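Local coordinates for putative periplasmic protein (Salmonella enterica subsp. enterica serovar Typhimurium, PDB 4J32) that is the immunity protein Tai4, which probably protects the cell by inhibiting the type VI secretion effector Tae4, a peptidoglycan amidase, at residues L91-L94 with I95-R98. Sequence-based numbering, arbitrary orientation.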
# COMPACT_ATOMS: atom_id res chain seq x y z
N LEU B 91 15.70 8.71 0.22
CA LEU B 91 15.34 7.54 1.02
C LEU B 91 16.31 6.40 0.76
O LEU B 91 16.82 5.76 1.70
CB LEU B 91 13.92 7.08 0.68
CG LEU B 91 13.47 5.75 1.29
CD1 LEU B 91 13.39 5.82 2.82
CD2 LEU B 91 12.12 5.22 0.68
N ASN B 92 16.58 6.12 -0.51
CA ASN B 92 17.42 5.01 -0.80
C ASN B 92 18.89 5.28 -0.35
O ASN B 92 19.54 4.37 0.17
CB ASN B 92 17.14 4.52 -2.24
CG ASN B 92 15.75 3.79 -2.34
OD1 ASN B 92 15.64 2.63 -1.95
ND2 ASN B 92 14.70 4.50 -2.81
N GLU B 93 19.36 6.53 -0.45
CA GLU B 93 20.68 6.91 0.06
C GLU B 93 20.77 6.83 1.58
O GLU B 93 21.77 6.38 2.12
CB GLU B 93 21.09 8.31 -0.45
CG GLU B 93 21.28 8.36 -1.96
CD GLU B 93 22.22 7.27 -2.49
OE1 GLU B 93 23.36 7.11 -1.97
OE2 GLU B 93 21.82 6.56 -3.45
N LEU B 94 19.71 7.27 2.26
CA LEU B 94 19.62 7.16 3.73
C LEU B 94 19.83 5.71 4.19
O LEU B 94 20.58 5.43 5.14
CB LEU B 94 18.25 7.64 4.20
CG LEU B 94 17.89 7.49 5.69
CD1 LEU B 94 18.79 8.43 6.57
CD2 LEU B 94 16.42 7.79 5.93
N ILE B 95 19.14 4.80 3.52
CA ILE B 95 19.22 3.39 3.87
C ILE B 95 20.60 2.83 3.56
O ILE B 95 21.16 2.04 4.34
CB ILE B 95 18.07 2.60 3.19
CG1 ILE B 95 16.74 3.02 3.83
CG2 ILE B 95 18.28 1.05 3.31
CD1 ILE B 95 15.49 2.61 3.05
N LYS B 96 21.17 3.23 2.42
CA LYS B 96 22.48 2.72 2.02
C LYS B 96 23.60 3.23 2.91
O LYS B 96 24.61 2.52 3.13
CB LYS B 96 22.74 3.05 0.55
CG LYS B 96 23.96 2.33 -0.06
CD LYS B 96 24.41 2.97 -1.37
CE LYS B 96 23.32 2.94 -2.43
NZ LYS B 96 23.77 3.72 -3.62
N ARG B 97 23.43 4.47 3.42
CA ARG B 97 24.38 5.16 4.32
C ARG B 97 24.43 4.60 5.71
O ARG B 97 25.31 4.97 6.48
CB ARG B 97 23.94 6.63 4.58
CG ARG B 97 24.40 7.67 3.67
CD ARG B 97 24.44 9.06 4.37
NE ARG B 97 23.14 9.59 4.79
CZ ARG B 97 22.22 10.11 3.99
NH1 ARG B 97 22.38 10.15 2.66
NH2 ARG B 97 21.09 10.57 4.51
N ARG B 98 23.43 3.80 6.08
CA ARG B 98 23.16 3.56 7.49
C ARG B 98 24.37 3.05 8.28
O ARG B 98 25.19 2.26 7.78
CB ARG B 98 21.96 2.61 7.64
CG ARG B 98 22.26 1.17 7.26
CD ARG B 98 21.01 0.29 7.25
NE ARG B 98 21.41 -1.08 6.93
CZ ARG B 98 21.68 -1.53 5.71
NH1 ARG B 98 21.52 -0.75 4.63
NH2 ARG B 98 22.08 -2.78 5.54
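Glu93 and Lys96 lie side by side near the C-terminal end of helix 89-96 and form a loose salt bridge. Lys96 NZ approaches Glu93 OE2 to 3.4 Å, a weak hydrogen bond. Glu93 bends at chi2 (-52°) and Lys96 at chi3 (-60°), which brings the charged ends together.

At the next position, Arg97 folds back over the preceding turn. A kink at chi3 lays its guanidinium across the backbone, with Leu94 CA 3.8 Å above one face, toward the rim. Arg97 NH2 lies 3.8 Å from Leu94 CD1, and Arg97 NH1 lies beside Glu93 CB. On the buried side, Leu91 and Ile95 point the same way, and their CD1 atoms touch at 3.8 Å.

The backbone beneath is regular helix. Ile95 N bonds to Leu91 O, Lys96 N to Asn92 O, and Arg97 N to Glu93 O at 2.8 Å. Arg98 NH1 donates to Ile95 O at 2.8 Å, in the guanidinium plane but above the carbonyl plane. Arg98 N makes a weak bond to the same oxygen, three residues back.

Leu91 and Leu94 pack on Ile57 of helix 51-65, while Ile95 touches Lys15 of helix 10-26. Asn92 ND2 hydrogen-bonds to Asp88 O and Ile86 O, and Arg98 NH2 to a citrate anion, probably from the crystallisation liquor.

The chemistry divides by face: apolar branches of Leu91, Leu94 and Ile95 pack this last helix against its two neighbours, a weak ion pair spans one turn outside, and an arginine side chain engages a carbonyl near the helix end.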